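Local coordinates for xylan esterase 1 (PDB 3FCY), which probably removes acetyl groups from xylan and related sugars, as an alpha/beta-hydrolase esterase of carbohydrate esterase family CE7, at residues Y53-M61 with A172-L182; R223-Y231 with F333-L344. One frame throughout, in Å; residues are numbered along the deposited sequence.

Overall arrangement
Contact 1 (53-61 with 172-182) and contact 2 (223-231 with 333-344) lie on opposite sides of the centre of one alpha/beta-hydrolase domain, their centres about 26 Å apart and their nearest atoms about 8 Å. They follow in series along the chain. In contact 1 the early helix 50-62 packs on the start of helix 176-192, which itself rests on helix 209-220, the helix after the predicted nucleophile Ser208. In contact 2 the next strand, 226-230, in the middle of the parallel part of the sheet, meets the C-terminal helix 333-342. So an early helix and the last one each pack on the central part of the fold, one on a helix and one on a strand; contact 2 also reaches a calcium ion.

Contact 1. Residues Y53-M61 with A172-L182; sequences YWNRALDEM and ADNMLFRHIFL
Arg178 lays its guanidinium over Ala57, which meets one face through CA, and so sits as a knob in the hole formed by Tyr53, Trp54, Ala57 and Glu60. This is helix-helix packing in an alpha/beta-hydrolase fold: helix 50-62 crosses the first turns of helix 176-192 at -59°, the segment axes 10.4 Å apart. With CG anti to the backbone N and a bend at chi2 (-96°), the arginine chain passes the hydroxyl of Tyr53 before reaching Glu60. There NH1 of Arg178 gives OE1 of Glu60 a 2.7 Å salt-bridge hydrogen bond. Glu60 OE1 lies in the guanidinium plane of Arg178, but NH1 approaches it from above the carboxylate plane; NH2 adds a weak bond to the same oxygen. Glu60 OE2 is paired with Arg91, so the carboxylate probably tempers the charge of two neighbouring arginines.

One turn on, Leu182 is the second knob, among Trp54, Ala57, Leu58 and Met61, with CD1 3.8 Å from Ala57 CB. The Trp54 six-membered ring meets Phe181 rim to rim, planes 16° apart. Trp54 CH2 lies 3.6 Å from Phe181 CD2, while Trp54 NE1 hydrogen-bonds to the backbone O of Tyr276. At the other end Arg56 NH1 straddles both carboxylate oxygens of Asp173 in a salt bridge whose two hydrogen bonds are weak. A water links Tyr53 O, Asp173 OD2 (weakly) and Arg178 NH2. The Tyr53 hydroxyl donates to Ala172 O at 2.7 Å from above the carbonyl plane, and Met175 N reaches that same oxygen from the opposite face.

Contact 2. Residues R223-Y231 with F333-L344; sequences RVRKVVSEY and FGDLAMQFMLEL. With CA (calcium ion), chain D.
Val228 pushes its two methyls into separate hollows of helix 333-342, which packs antiparallel (168°) against strand 226-230 of the central sheet in this alpha/beta-hydrolase fold. CG1 fits between the rim of the Phe333 ring and Ala337 CB; CG2, the other branch, wedges between Phe340 CD2 and Met341 CE, the latter a tight 3.5 Å away. Toward the predicted catalytic serine, Ser208, Glu230 lays its CG 3.4 Å from Phe333 CE2. At the other end Lys226 fills the groove walled by Phe340, Met341 and Leu344. A bend at chi2 (-63°) brings CD over one face of the Phe340 ring, a CH-pi contact, and leaves NZ off-centre in a cation-pi one. CG presses closely on Leu344 CD2. NZ makes a 2.8 Å salt bridge to Glu343 OE1, from the anti side and tilted out of the carboxylate plane, and a second to Asp289. Cut back to an alanine, Lys226 would probably leave Glu343 without its lysine mate and Asp289 to Arg225, and open a gap over the Phe340 face. The backbone of Glu343 turns to the calcium ion: Tyr345 O also binds the metal, and Glu343 O lies 2.6 Å from it.

Contact 1. Residues Y53-M61 with A172-L182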
loop_
_atom_site.group_PDB
_atom_site.type_symbol
_atom_site.label_atom_id
_atom_site.label_comp_id
_atom_site.label_asym_id
_atom_site.label_seq_id
_atom_site.Cartn_x
_atom_site.Cartn_y
_atom_site.Cartn_z
ATOM N N TYR A 53 -12.571 -1.122 43.271
ATOM C CA TYR A 53 -13.354 -1.172 42.038
ATOM C C TYR A 53 -13.680 -2.612 41.665
ATOM O O TYR A 53 -14.838 -2.959 41.423
ATOM C CB TYR A 53 -12.562 -0.519 40.903
ATOM C CG TYR A 53 -13.194 -0.628 39.530
ATOM C CD1 TYR A 53 -14.145 0.302 39.098
ATOM C CD2 TYR A 53 -12.801 -1.629 38.642
ATOM C CE1 TYR A 53 -14.680 0.239 37.804
ATOM C CE2 TYR A 53 -13.333 -1.704 37.349
ATOM C CZ TYR A 53 -14.264 -0.766 36.936
ATOM O OH TYR A 53 -14.755 -0.814 35.651
ATOM N N TRP A 54 -12.650 -3.450 41.626
ATOM C CA TRP A 54 -12.828 -4.850 41.269
ATOM C C TRP A 54 -13.503 -5.715 42.329
ATOM O O TRP A 54 -14.225 -6.655 41.987
ATOM C CB TRP A 54 -11.489 -5.455 40.838
ATOM C CG TRP A 54 -11.169 -5.082 39.435
ATOM C CD1 TRP A 54 -10.214 -4.206 39.009
ATOM C CD2 TRP A 54 -11.879 -5.508 38.265
ATOM N NE1 TRP A 54 -10.288 -4.055 37.640
ATOM C CE2 TRP A 54 -11.302 -4.843 37.160
ATOM C CE3 TRP A 54 -12.953 -6.383 38.045
ATOM C CZ2 TRP A 54 -11.762 -5.027 35.850
ATOM C CZ3 TRP A 54 -13.414 -6.564 36.737
ATOM C CH2 TRP A 54 -12.815 -5.887 35.659
ATOM N N ASN A 55 -13.284 -5.411 43.607
ATOM C CA ASN A 55 -13.945 -6.190 44.652
ATOM C C ASN A 55 -15.442 -5.932 44.538
ATOM O O ASN A 55 -16.260 -6.821 44.763
ATOM C CB ASN A 55 -13.452 -5.786 46.043
ATOM C CG ASN A 55 -12.038 -6.246 46.309
ATOM O OD1 ASN A 55 -11.628 -7.315 45.851
ATOM N ND2 ASN A 55 -11.283 -5.450 47.064
ATOM N N ARG A 56 -15.784 -4.700 44.174
ATOM C CA ARG A 56 -17.171 -4.290 43.995
ATOM C C ARG A 56 -17.766 -5.037 42.800
ATOM O O ARG A 56 -18.880 -5.563 42.870
ATOM C CB ARG A 56 -17.219 -2.785 43.740
ATOM C CG ARG A 56 -18.600 -2.191 43.522
ATOM C CD ARG A 56 -18.446 -0.789 42.946
ATOM N NE ARG A 56 -17.427 -0.041 43.678
ATOM C CZ ARG A 56 -16.638 0.879 43.136
ATOM N NH1 ARG A 56 -16.744 1.173 41.849
ATOM N NH2 ARG A 56 -15.727 1.491 43.880
ATOM N N ALA A 57 -17.010 -5.080 41.705
ATOM C CA ALA A 57 -17.444 -5.755 40.482
ATOM C C ALA A 57 -17.705 -7.234 40.740
ATOM O O ALA A 57 -18.715 -7.780 40.299
ATOM C CB ALA A 57 -16.384 -5.594 39.392
ATOM N N LEU A 58 -16.782 -7.880 41.447
ATOM C CA LEU A 58 -16.927 -9.293 41.768
ATOM C C LEU A 58 -18.176 -9.525 42.614
ATOM O O LEU A 58 -18.870 -10.530 42.444
ATOM C CB LEU A 58 -15.677 -9.807 42.497
ATOM C CG LEU A 58 -14.456 -10.004 41.592
ATOM C CD1 LEU A 58 -13.259 -10.448 42.416
ATOM C CD2 LEU A 58 -14.780 -11.039 40.520
ATOM N N ASP A 59 -18.464 -8.594 43.519
ATOM C CA ASP A 59 -19.656 -8.699 44.358
ATOM C C ASP A 59 -20.896 -8.700 43.470
ATOM O O ASP A 59 -21.792 -9.524 43.646
ATOM C CB ASP A 59 -19.732 -7.524 45.338
ATOM C CG ASP A 59 -18.844 -7.715 46.547
ATOM O OD1 ASP A 59 -18.664 -6.745 47.317
ATOM O OD2 ASP A 59 -18.331 -8.840 46.735
ATOM N N GLU A 60 -20.950 -7.774 42.516
ATOM C CA GLU A 60 -22.094 -7.709 41.613
ATOM C C GLU A 60 -22.217 -9.005 40.804
ATOM O O GLU A 60 -23.312 -9.535 40.620
ATOM C CB GLU A 60 -21.976 -6.498 40.662
ATOM C CG GLU A 60 -22.864 -6.619 39.411
ATOM C CD GLU A 60 -23.010 -5.326 38.615
ATOM O OE1 GLU A 60 -22.052 -4.528 38.556
ATOM O OE2 GLU A 60 -24.094 -5.120 38.026
ATOM N N MET A 61 -21.090 -9.517 40.325
ATOM C CA MET A 61 -21.095 -10.745 39.541
ATOM C C MET A 61 -21.599 -11.913 40.380
ATOM O O MET A 61 -22.448 -12.693 39.939
ATOM C CB MET A 61 -19.680 -11.035 39.020
ATOM C CG MET A 61 -19.540 -12.286 38.162
ATOM S SD MET A 61 -19.394 -13.823 39.111
ATOM C CE MET A 61 -17.694 -13.703 39.673
ATOM N N ALA A 172 -17.269 4.583 35.602
ATOM C CA ALA A 172 -16.290 3.504 35.465
ATOM C C ALA A 172 -16.904 2.111 35.612
ATOM O O ALA A 172 -16.483 1.167 34.935
ATOM C CB ALA A 172 -15.164 3.686 36.480
ATOM N N ASP A 173 -17.897 1.981 36.488
ATOM C CA ASP A 173 -18.542 0.688 36.708
ATOM C C ASP A 173 -19.402 0.237 35.524
ATOM O O ASP A 173 -19.949 -0.864 35.541
ATOM C CB ASP A 173 -19.411 0.725 37.975
ATOM C CG ASP A 173 -18.595 0.888 39.256
ATOM O OD1 ASP A 173 -19.206 0.883 40.345
ATOM O OD2 ASP A 173 -17.355 1.021 39.184
ATOM N N ASN A 174 -19.525 1.082 34.502
ATOM C CA ASN A 174 -20.331 0.742 33.327
ATOM C C ASN A 174 -19.480 0.465 32.088
ATOM O O ASN A 174 -20.002 0.351 30.972
ATOM C CB ASN A 174 -21.333 1.860 33.018
ATOM C CG ASN A 174 -22.294 2.117 34.168
ATOM O OD1 ASN A 174 -22.825 1.180 34.772
ATOM N ND2 ASN A 174 -22.532 3.391 34.468
ATOM N N MET A 175 -18.169 0.358 32.281
ATOM C CA MET A 175 -17.270 0.081 31.166
ATOM C C MET A 175 -17.514 -1.353 30.707
ATOM O O MET A 175 -17.489 -2.282 31.511
ATOM C CB MET A 175 -15.826 0.300 31.609
ATOM C CG MET A 175 -15.529 1.773 31.865
ATOM S SD MET A 175 -13.930 2.085 32.608
ATOM C CE MET A 175 -12.852 1.900 31.192
ATOM N N LEU A 176 -17.765 -1.526 29.412
ATOM C CA LEU A 176 -18.070 -2.843 28.865
ATOM C C LEU A 176 -17.049 -3.951 29.124
ATOM O O LEU A 176 -17.440 -5.076 29.415
ATOM C CB LEU A 176 -18.347 -2.746 27.359
ATOM C CG LEU A 176 -18.749 -4.058 26.683
ATOM C CD1 LEU A 176 -19.977 -4.645 27.374
ATOM C CD2 LEU A 176 -19.033 -3.820 25.201
ATOM N N PHE A 177 -15.755 -3.669 29.014
ATOM C CA PHE A 177 -14.784 -4.739 29.262
ATOM C C PHE A 177 -14.749 -5.130 30.733
ATOM O O PHE A 177 -14.182 -6.157 31.103
ATOM C CB PHE A 177 -13.383 -4.363 28.771
ATOM C CG PHE A 177 -13.071 -4.888 27.394
ATOM C CD1 PHE A 177 -13.046 -6.262 27.149
ATOM C CD2 PHE A 177 -12.833 -4.016 26.336
ATOM C CE1 PHE A 177 -12.791 -6.760 25.866
ATOM C CE2 PHE A 177 -12.577 -4.502 25.054
ATOM C CZ PHE A 177 -12.557 -5.876 24.816
ATOM N N ARG A 178 -15.366 -4.306 31.569
ATOM C CA ARG A 178 -15.443 -4.596 32.991
ATOM C C ARG A 178 -16.428 -5.765 33.113
ATOM O O ARG A 178 -16.173 -6.745 33.823
ATOM C CB ARG A 178 -15.943 -3.354 33.737
ATOM C CG ARG A 178 -16.083 -3.486 35.246
ATOM C CD ARG A 178 -17.505 -3.825 35.621
ATOM N NE ARG A 178 -17.845 -3.388 36.974
ATOM C CZ ARG A 178 -19.026 -3.604 37.540
ATOM N NH1 ARG A 178 -19.973 -4.250 36.868
ATOM N NH2 ARG A 178 -19.263 -3.186 38.774
ATOM N N HIS A 179 -17.539 -5.673 32.384
ATOM C CA HIS A 179 -18.550 -6.725 32.405
ATOM C C HIS A 179 -18.007 -7.983 31.728
ATOM O O HIS A 179 -18.208 -9.096 32.214
ATOM C CB HIS A 179 -19.822 -6.272 31.683
ATOM C CG HIS A 179 -20.312 -4.924 32.110
ATOM N ND1 HIS A 179 -20.229 -4.479 33.411
ATOM C CD2 HIS A 179 -20.910 -3.929 31.409
ATOM C CE1 HIS A 179 -20.754 -3.269 33.495
ATOM N NE2 HIS A 179 -21.174 -2.912 32.294
ATOM N N ILE A 180 -17.328 -7.795 30.601
ATOM C CA ILE A 180 -16.746 -8.911 29.864
ATOM C C ILE A 180 -15.757 -9.665 30.751
ATOM O O ILE A 180 -15.774 -10.894 30.795
ATOM C CB ILE A 180 -16.031 -8.424 28.580
ATOM C CG1 ILE A 180 -17.061 -7.810 27.622
ATOM C CG2 ILE A 180 -15.316 -9.598 27.902
ATOM C CD1 ILE A 180 -16.460 -7.149 26.389
ATOM N N PHE A 181 -14.896 -8.935 31.457
ATOM C CA PHE A 181 -13.939 -9.578 32.352
ATOM C C PHE A 181 -14.727 -10.383 33.383
ATOM O O PHE A 181 -14.395 -11.536 33.671
ATOM C CB PHE A 181 -13.071 -8.536 33.069
ATOM C CG PHE A 181 -11.984 -7.928 32.211
ATOM C CD1 PHE A 181 -11.932 -8.153 30.838
ATOM C CD2 PHE A 181 -11.025 -7.095 32.786
ATOM C CE1 PHE A 181 -10.942 -7.557 30.050
ATOM C CE2 PHE A 181 -10.034 -6.493 32.010
ATOM C CZ PHE A 181 -9.993 -6.724 30.638
ATOM N N LEU A 182 -15.777 -9.777 33.938
ATOM C CA LEU A 182 -16.607 -10.464 34.923
ATOM C C LEU A 182 -17.232 -11.725 34.331
ATOM O O LEU A 182 -17.369 -12.734 35.028
ATOM C CB LEU A 182 -17.703 -9.534 35.461
ATOM C CG LEU A 182 -17.219 -8.421 36.398
ATOM C CD1 LEU A 182 -18.402 -7.538 36.815
ATOM C CD2 LEU A 182 -16.543 -9.040 37.623
HETATM O O HOH W 1 -16.733 -1.949 39.634
#

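Contact 2. Residues R223-Y231 with F333-L344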
loop_
_atom_site.group_PDB
_atom_site.type_symbol
_atom_site.label_atom_id
_atom_site.label_comp_id
_atom_site.label_asym_id
_atom_site.label_seq_id
_atom_site.Cartn_x
_atom_site.Cartn_y
_atom_site.Cartn_z
ATOM N N ARG A 223 -8.747 -19.364 41.452
ATOM C CA ARG A 223 -8.759 -20.821 41.484
ATOM C C ARG A 223 -8.242 -21.413 40.175
ATOM O O ARG A 223 -7.812 -22.569 40.142
ATOM C CB ARG A 223 -10.170 -21.351 41.782
ATOM C CG ARG A 223 -10.613 -21.173 43.237
ATOM C CD ARG A 223 -11.975 -21.822 43.495
ATOM N NE ARG A 223 -13.051 -21.137 42.784
ATOM C CZ ARG A 223 -14.270 -21.638 42.594
ATOM N NH1 ARG A 223 -14.585 -22.838 43.061
ATOM N NH2 ARG A 223 -15.180 -20.934 41.930
ATOM N N VAL A 224 -8.286 -20.630 39.098
ATOM C CA VAL A 224 -7.788 -21.102 37.806
ATOM C C VAL A 224 -6.340 -21.549 37.991
ATOM O O VAL A 224 -5.507 -20.790 38.477
ATOM C CB VAL A 224 -7.869 -19.994 36.740
ATOM C CG1 VAL A 224 -7.098 -20.403 35.494
ATOM C CG2 VAL A 224 -9.328 -19.731 36.395
ATOM N N ARG A 225 -6.057 -22.781 37.579
ATOM C CA ARG A 225 -4.739 -23.397 37.746
ATOM C C ARG A 225 -3.672 -23.156 36.664
ATOM O O ARG A 225 -2.480 -23.055 36.985
ATOM C CB ARG A 225 -4.932 -24.906 37.941
ATOM C CG ARG A 225 -3.724 -25.632 38.495
ATOM C CD ARG A 225 -3.416 -25.187 39.917
ATOM N NE ARG A 225 -2.271 -25.911 40.458
ATOM C CZ ARG A 225 -1.023 -25.776 40.021
ATOM N NH1 ARG A 225 -0.747 -24.933 39.032
ATOM N NH2 ARG A 225 -0.050 -26.500 40.564
ATOM N N LYS A 226 -4.087 -23.087 35.399
ATOM C CA LYS A 226 -3.155 -22.865 34.285
ATOM C C LYS A 226 -3.610 -21.715 33.390
ATOM O O LYS A 226 -4.810 -21.524 33.167
ATOM C CB LYS A 226 -3.017 -24.130 33.424
ATOM C CG LYS A 226 -2.275 -25.291 34.076
ATOM C CD LYS A 226 -0.830 -24.960 34.401
ATOM C CE LYS A 226 -0.125 -26.184 34.963
ATOM N NZ LYS A 226 1.255 -25.920 35.439
ATOM N N VAL A 227 -2.648 -20.964 32.861
ATOM C CA VAL A 227 -2.961 -19.826 32.001
ATOM C C VAL A 227 -2.049 -19.722 30.782
ATOM O O VAL A 227 -0.830 -19.626 30.917
ATOM C CB VAL A 227 -2.842 -18.490 32.771
ATOM C CG1 VAL A 227 -3.391 -17.349 31.923
ATOM C CG2 VAL A 227 -3.566 -18.583 34.109
ATOM N N VAL A 228 -2.641 -19.756 29.593
ATOM C CA VAL A 228 -1.866 -19.601 28.368
ATOM C C VAL A 228 -2.345 -18.303 27.729
ATOM O O VAL A 228 -3.507 -18.182 27.329
ATOM C CB VAL A 228 -2.063 -20.779 27.384
ATOM C CG1 VAL A 228 -1.332 -20.485 26.072
ATOM C CG2 VAL A 228 -1.505 -22.073 27.998
ATOM N N SER A 229 -1.446 -17.328 27.667
ATOM C CA SER A 229 -1.754 -16.021 27.100
ATOM C C SER A 229 -0.822 -15.715 25.934
ATOM O O SER A 229 0.367 -15.439 26.122
ATOM C CB SER A 229 -1.620 -14.950 28.183
ATOM O OG SER A 229 -2.019 -13.682 27.703
ATOM N N GLU A 230 -1.374 -15.768 24.728
ATOM C CA GLU A 230 -0.614 -15.519 23.512
ATOM C C GLU A 230 -0.739 -14.073 23.050
ATOM O O GLU A 230 -1.841 -13.593 22.791
ATOM C CB GLU A 230 -1.089 -16.475 22.419
ATOM C CG GLU A 230 -0.871 -17.929 22.793
ATOM C CD GLU A 230 -1.415 -18.903 21.773
ATOM O OE1 GLU A 230 -1.071 -18.781 20.580
ATOM O OE2 GLU A 230 -2.178 -19.804 22.171
ATOM N N TYR A 231 0.402 -13.394 22.939
ATOM C CA TYR A 231 0.447 -11.989 22.527
ATOM C C TYR A 231 -0.812 -11.252 22.971
ATOM O O TYR A 231 -1.607 -10.791 22.150
ATOM C CB TYR A 231 0.650 -11.871 21.004
ATOM C CG TYR A 231 -0.125 -12.845 20.133
ATOM C CD1 TYR A 231 -1.260 -12.438 19.430
ATOM C CD2 TYR A 231 0.317 -14.156 19.958
ATOM C CE1 TYR A 231 -1.930 -13.313 18.564
ATOM C CE2 TYR A 231 -0.344 -15.036 19.100
ATOM C CZ TYR A 231 -1.464 -14.609 18.404
ATOM O OH TYR A 231 -2.104 -15.475 17.547
ATOM N N PHE A 333 4.480 -23.208 19.295
ATOM C CA PHE A 333 3.888 -22.799 20.566
ATOM C C PHE A 333 2.629 -23.572 20.925
ATOM O O PHE A 333 2.397 -23.876 22.095
ATOM C CB PHE A 333 3.555 -21.310 20.592
ATOM C CG PHE A 333 3.141 -20.829 21.954
ATOM C CD1 PHE A 333 4.096 -20.606 22.943
ATOM C CD2 PHE A 333 1.795 -20.680 22.274
ATOM C CE1 PHE A 333 3.717 -20.246 24.235
ATOM C CE2 PHE A 333 1.403 -20.317 23.563
ATOM C CZ PHE A 333 2.368 -20.101 24.547
ATOM N N GLY A 334 1.803 -23.865 19.922
ATOM C CA GLY A 334 0.585 -24.613 20.177
ATOM C C GLY A 334 0.905 -25.900 20.916
ATOM O O GLY A 334 0.172 -26.310 21.819
ATOM N N ASP A 335 2.005 -26.541 20.531
ATOM C CA ASP A 335 2.429 -27.783 21.167
ATOM C C ASP A 335 2.941 -27.538 22.583
ATOM O O ASP A 335 2.685 -28.338 23.480
ATOM C CB ASP A 335 3.494 -28.481 20.318
ATOM C CG ASP A 335 2.901 -29.143 19.080
ATOM O OD1 ASP A 335 3.672 -29.651 18.238
ATOM O OD2 ASP A 335 1.656 -29.157 18.951
ATOM N N LEU A 336 3.655 -26.434 22.790
ATOM C CA LEU A 336 4.153 -26.111 24.126
ATOM C C LEU A 336 2.951 -25.827 25.031
ATOM O O LEU A 336 2.926 -26.220 26.202
ATOM C CB LEU A 336 5.076 -24.885 24.084
ATOM C CG LEU A 336 6.424 -25.040 23.366
ATOM C CD1 LEU A 336 7.159 -23.706 23.352
ATOM C CD2 LEU A 336 7.265 -26.111 24.074
ATOM N N ALA A 337 1.951 -25.147 24.473
ATOM C CA ALA A 337 0.743 -24.810 25.220
ATOM C C ALA A 337 -0.011 -26.063 25.653
ATOM O O ALA A 337 -0.444 -26.156 26.796
ATOM C CB ALA A 337 -0.176 -23.909 24.376
ATOM N N MET A 338 -0.177 -27.028 24.751
ATOM C CA MET A 338 -0.890 -28.247 25.121
ATOM C C MET A 338 -0.142 -29.054 26.181
ATOM O O MET A 338 -0.746 -29.541 27.131
ATOM C CB MET A 338 -1.148 -29.149 23.912
ATOM C CG MET A 338 -1.783 -30.478 24.339
ATOM S SD MET A 338 -2.427 -31.477 23.004
ATOM C CE MET A 338 -4.077 -30.764 22.822
ATOM N N GLN A 339 1.167 -29.210 26.009
ATOM C CA GLN A 339 1.956 -29.948 26.987
ATOM C C GLN A 339 1.826 -29.237 28.332
ATOM O O GLN A 339 1.766 -29.878 29.378
ATOM C CB GLN A 339 3.422 -30.009 26.560
ATOM C CG GLN A 339 3.700 -30.924 25.368
ATOM C CD GLN A 339 3.341 -32.380 25.646
ATOM O OE1 GLN A 339 3.561 -32.883 26.747
ATOM N NE2 GLN A 339 2.798 -33.064 24.640
ATOM N N PHE A 340 1.765 -27.907 28.292
ATOM C CA PHE A 340 1.626 -27.095 29.502
ATOM C C PHE A 340 0.269 -27.376 30.149
ATOM O O PHE A 340 0.169 -27.525 31.371
ATOM C CB PHE A 340 1.726 -25.610 29.143
ATOM C CG PHE A 340 1.663 -24.676 30.327
ATOM C CD1 PHE A 340 2.704 -24.626 31.255
ATOM C CD2 PHE A 340 0.587 -23.804 30.483
ATOM C CE1 PHE A 340 2.679 -23.715 32.318
ATOM C CE2 PHE A 340 0.551 -22.890 31.539
ATOM C CZ PHE A 340 1.606 -22.847 32.458
ATOM N N MET A 341 -0.773 -27.449 29.325
ATOM C CA MET A 341 -2.118 -27.708 29.830
ATOM C C MET A 341 -2.255 -29.136 30.343
ATOM O O MET A 341 -2.956 -29.378 31.327
ATOM C CB MET A 341 -3.170 -27.445 28.744
ATOM C CG MET A 341 -3.490 -25.963 28.539
ATOM S SD MET A 341 -4.158 -25.185 30.040
ATOM C CE MET A 341 -4.301 -23.478 29.523
ATOM N N LEU A 342 -1.590 -30.076 29.678
ATOM C CA LEU A 342 -1.641 -31.472 30.093
ATOM C C LEU A 342 -1.097 -31.628 31.510
ATOM O O LEU A 342 -1.344 -32.639 32.167
ATOM C CB LEU A 342 -0.867 -32.357 29.106
ATOM C CG LEU A 342 -1.615 -32.597 27.786
ATOM C CD1 LEU A 342 -0.742 -33.362 26.794
ATOM C CD2 LEU A 342 -2.900 -33.371 28.081
ATOM N N GLU A 343 -0.364 -30.618 31.978
ATOM C CA GLU A 343 0.175 -30.620 33.336
ATOM C C GLU A 343 -0.967 -30.559 34.360
ATOM O O GLU A 343 -0.730 -30.622 35.559
ATOM C CB GLU A 343 1.095 -29.408 33.558
ATOM C CG GLU A 343 2.503 -29.530 32.972
ATOM C CD GLU A 343 3.319 -28.245 33.132
ATOM O OE1 GLU A 343 3.133 -27.520 34.135
ATOM O OE2 GLU A 343 4.162 -27.967 32.257
ATOM N N LEU A 344 -2.206 -30.406 33.902
ATOM C CA LEU A 344 -3.332 -30.344 34.832
ATOM C C LEU A 344 -3.656 -31.721 35.427
ATOM O O LEU A 344 -4.214 -31.817 36.518
ATOM C CB LEU A 344 -4.569 -29.758 34.136
ATOM C CG LEU A 344 -4.460 -28.253 33.856
ATOM C CD1 LEU A 344 -5.609 -27.789 32.962
ATOM C CD2 LEU A 344 -4.459 -27.496 35.183
HETATM CA CA CA D . 0.737 -32.648 36.354
HETATM O O HOH W 2 1.484 -34.157 34.191
#